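Local structure of Nab2p (Saccharomyces cerevisiae YJM1574, 5L2L) at residues S5-K10 and P47-C52. The protein binds the poly(A) tails of mRNAs and pre-mRNAs through tandem CCCH zinc fingers, protecting transcripts from the exosome and helping control tail length and nuclear export. Numbering follows the deposited sequence.
Sequences SLEQCK and PINEDC. With ZN (zinc ion), chain S; ZN (zinc ion), chain U; nucleotides of chain G; nucleotides of chain C.
Lys10 and Glu50 form a salt bridge between the fifth and seventh CCCH zinc fingers of Nab2p; Cys9 completes one zinc site with Cys15, Cys20 and His24, Cys52 the other with Cys58, Cys63 and His67. Lys10 NZ reaches Glu50 OE1 on its syn side at 3.0 Å, with a weak bond to Glu50 OE2. A long, flexible lysine suits this place because its ammonium group also donates to N7 of adenine A5 of RNA chain G, 2.9 Å from NZ. Glu50, its CG anti to the backbone N (chi1 -178°) and its chain fully extended, carries OE2 to the same base, where it accepts from N6 at 3.0 Å; Asp51 O takes a second bond from that amino group. Shortening Glu50 to an alanine would probably leave the Lys10 ammonium without this counter-charge and cost A5 N6 its OE2 acceptor, though not its bond to Asp51 O. On the finger-five side, Lys10 N donates to N1 of A3 of RNA chain C, while Gln8 O accepts from that base's N6. Gln8 O also receives a bond from a water that accepts from Asn49 N, and a second water links Gln8 N to Pro47 O. Between these polar links Ile48, branched and apolar, lays CG1 across Gln8 CB and CG and sets CD1 3.9 Å from Lys10 CA; Gln8 OE1 is hydrogen-bonded to ND1 of His46, a zinc ligand of finger six. At the exposed end, the asparagine amide supplies an N-H to a carboxylate: Asn49 ND2 donates to the anti side of Glu7 OE2 at 2.6 Å, the oxygen lying nearly in the amide plane.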
loop_
_atom_site.group_PDB
_atom_site.type_symbol
_atom_site.label_atom_id
_atom_site.label_comp_id
_atom_site.label_asym_id
_atom_site.label_seq_id
_atom_site.Cartn_x
_atom_site.Cartn_y
_atom_site.Cartn_z
ATOM N N SER F 5 18.660 -11.102 -4.680
ATOM C CA SER F 5 19.826 -10.320 -4.289
ATOM C C SER F 5 19.932 -10.195 -2.769
ATOM O O SER F 5 18.922 -10.123 -2.056
ATOM C CB SER F 5 19.777 -8.913 -4.903
ATOM O OG SER F 5 20.828 -8.093 -4.391
ATOM N N LEU F 6 21.179 -10.157 -2.277
ATOM C CA LEU F 6 21.432 -9.873 -0.867
ATOM C C LEU F 6 21.219 -8.398 -0.505
ATOM O O LEU F 6 21.098 -8.076 0.678
ATOM C CB LEU F 6 22.859 -10.291 -0.496
ATOM C CG LEU F 6 23.147 -11.789 -0.416
ATOM C CD1 LEU F 6 24.630 -12.049 -0.282
ATOM C CD2 LEU F 6 22.408 -12.452 0.736
ATOM N N GLU F 7 21.168 -7.499 -1.480
ATOM C CA GLU F 7 20.943 -6.094 -1.170
ATOM C C GLU F 7 19.610 -5.903 -0.451
ATOM O O GLU F 7 18.619 -6.579 -0.747
ATOM C CB GLU F 7 20.967 -5.259 -2.443
ATOM C CG GLU F 7 22.345 -5.111 -3.028
ATOM C CD GLU F 7 22.505 -3.807 -3.783
ATOM O OE1 GLU F 7 21.821 -3.634 -4.817
ATOM O OE2 GLU F 7 23.295 -2.947 -3.325
ATOM N N GLN F 8 19.599 -4.970 0.500
ATOM C CA GLN F 8 18.434 -4.737 1.349
ATOM C C GLN F 8 17.344 -3.923 0.646
ATOM O O GLN F 8 17.615 -2.842 0.118
ATOM C CB GLN F 8 18.868 -3.989 2.613
ATOM C CG GLN F 8 17.873 -4.092 3.741
ATOM C CD GLN F 8 17.861 -5.489 4.337
ATOM O OE1 GLN F 8 18.863 -6.207 4.277
ATOM N NE2 GLN F 8 16.737 -5.891 4.875
ATOM N N CYS F 9 16.098 -4.422 0.679
ATOM C CA CYS F 9 14.953 -3.638 0.207
ATOM C C CYS F 9 14.717 -2.439 1.116
ATOM O O CYS F 9 14.560 -2.602 2.325
ATOM C CB CYS F 9 13.682 -4.483 0.178
ATOM S SG CYS F 9 12.254 -3.543 -0.480
ATOM N N LYS F 10 14.647 -1.232 0.530
ATOM C CA LYS F 10 14.489 -0.032 1.350
ATOM C C LYS F 10 13.087 0.136 1.929
ATOM O O LYS F 10 12.919 0.970 2.831
ATOM C CB LYS F 10 14.873 1.228 0.557
ATOM C CG LYS F 10 13.956 1.566 -0.620
ATOM C CD LYS F 10 14.454 2.769 -1.446
ATOM C CE LYS F 10 14.229 4.050 -0.693
ATOM N NZ LYS F 10 14.716 5.297 -1.397
ATOM N N PRO F 47 22.562 -2.998 6.358
ATOM C CA PRO F 47 22.699 -1.656 5.774
ATOM C C PRO F 47 22.141 -1.556 4.356
ATOM O O PRO F 47 22.379 -2.425 3.507
ATOM C CB PRO F 47 24.214 -1.417 5.787
ATOM C CG PRO F 47 24.746 -2.300 6.859
ATOM C CD PRO F 47 23.862 -3.526 6.819
ATOM N N ILE F 48 21.406 -0.438 4.100
ATOM C CA ILE F 48 20.924 -0.072 2.767
ATOM C C ILE F 48 21.977 0.779 2.072
ATOM O O ILE F 48 22.555 1.691 2.680
ATOM C CB ILE F 48 19.591 0.696 2.857
ATOM C CG1 ILE F 48 18.483 -0.153 3.498
ATOM C CG2 ILE F 48 19.161 1.183 1.476
ATOM C CD1 ILE F 48 17.308 0.706 3.980
ATOM N N ASN F 49 22.190 0.535 0.778
ATOM C CA ASN F 49 23.226 1.246 0.018
ATOM C C ASN F 49 22.684 2.556 -0.576
ATOM O O ASN F 49 22.658 2.764 -1.794
ATOM C CB ASN F 49 23.789 0.333 -1.071
ATOM C CG ASN F 49 24.532 -0.873 -0.501
ATOM O OD1 ASN F 49 25.221 -0.771 0.524
ATOM N ND2 ASN F 49 24.393 -2.026 -1.165
ATOM N N GLU F 50 22.271 3.462 0.316
ATOM C CA GLU F 50 21.722 4.768 -0.056
ATOM C C GLU F 50 21.881 5.726 1.130
ATOM O O GLU F 50 21.714 5.316 2.275
ATOM C CB GLU F 50 20.231 4.661 -0.455
ATOM C CG GLU F 50 19.605 5.983 -0.912
ATOM C CD GLU F 50 18.130 5.879 -1.306
ATOM O OE1 GLU F 50 17.643 4.771 -1.601
ATOM O OE2 GLU F 50 17.452 6.933 -1.344
ATOM N N ASP F 51 22.202 6.994 0.849
ATOM C CA ASP F 51 22.364 7.992 1.905
ATOM C C ASP F 51 21.023 8.355 2.546
ATOM O O ASP F 51 20.026 8.578 1.852
ATOM C CB ASP F 51 22.999 9.269 1.339
ATOM C CG ASP F 51 24.469 9.115 1.012
ATOM O OD1 ASP F 51 25.128 8.159 1.480
ATOM O OD2 ASP F 51 24.982 9.989 0.296
ATOM N N CYS F 52 21.007 8.441 3.880
ATOM C CA CYS F 52 19.799 8.870 4.603
ATOM C C CYS F 52 19.421 10.322 4.271
ATOM O O CYS F 52 20.263 11.232 4.349
ATOM C CB CYS F 52 19.997 8.737 6.119
ATOM S SG CYS F 52 18.465 9.113 7.082
HETATM ZN ZN ZN S . 10.998 -5.154 -1.648
HETATM ZN ZN ZN U . 18.607 7.780 9.030
ATOM P P A G 5 9.786 7.103 -0.907
ATOM O OP1 A G 5 10.137 8.501 -1.225
ATOM O OP2 A G 5 10.754 6.037 -1.231
ATOM O "O5'" A G 5 9.493 7.110 0.658
ATOM C "C5'" A G 5 8.942 5.967 1.321
ATOM C "C4'" A G 5 9.408 5.886 2.758
ATOM O "O4'" A G 5 10.827 5.529 2.800
ATOM C "C3'" A G 5 9.281 7.174 3.558
ATOM O "O3'" A G 5 9.032 6.842 4.920
ATOM C "C2'" A G 5 10.668 7.795 3.397
ATOM O "O2'" A G 5 11.036 8.742 4.384
ATOM C "C1'" A G 5 11.568 6.561 3.431
ATOM N N9 A G 5 12.830 6.759 2.699
ATOM C C8 A G 5 13.048 6.600 1.360
ATOM N N7 A G 5 14.267 6.883 0.959
ATOM C C5 A G 5 14.909 7.281 2.131
ATOM C C6 A G 5 16.221 7.704 2.405
ATOM N N6 A G 5 17.162 7.811 1.463
ATOM N N1 A G 5 16.534 8.042 3.681
ATOM C C2 A G 5 15.584 7.914 4.619
ATOM N N3 A G 5 14.319 7.504 4.483
ATOM C C4 A G 5 14.032 7.208 3.207
ATOM P P A C 3 16.091 -2.233 -9.811
ATOM O OP1 A C 3 15.786 -3.685 -9.680
ATOM O OP2 A C 3 17.290 -1.800 -10.580
ATOM O "O5'" A C 3 14.810 -1.477 -10.398
ATOM C "C5'" A C 3 13.584 -2.170 -10.642
ATOM C "C4'" A C 3 12.576 -1.921 -9.544
ATOM O "O4'" A C 3 13.218 -2.230 -8.266
ATOM C "C3'" A C 3 12.078 -0.471 -9.443
ATOM O "O3'" A C 3 10.680 -0.415 -9.065
ATOM C "C2'" A C 3 12.978 0.113 -8.344
ATOM O "O2'" A C 3 12.434 1.223 -7.663
ATOM C "C1'" A C 3 13.168 -1.095 -7.418
ATOM N N9 A C 3 14.373 -1.057 -6.561
ATOM C C8 A C 3 15.688 -0.770 -6.869
ATOM N N7 A C 3 16.515 -0.816 -5.833
ATOM C C5 A C 3 15.698 -1.157 -4.747
ATOM C C6 A C 3 15.935 -1.367 -3.358
ATOM N N6 A C 3 17.116 -1.279 -2.742
ATOM N N1 A C 3 14.878 -1.693 -2.577
ATOM C C2 A C 3 13.675 -1.805 -3.152
ATOM N N3 A C 3 13.326 -1.633 -4.423
ATOM C C4 A C 3 14.384 -1.301 -5.192
HETATM O O HOH W 1 22.054 -3.326 0.850
HETATM O O HOH W 2 20.294 -1.722 -0.535
#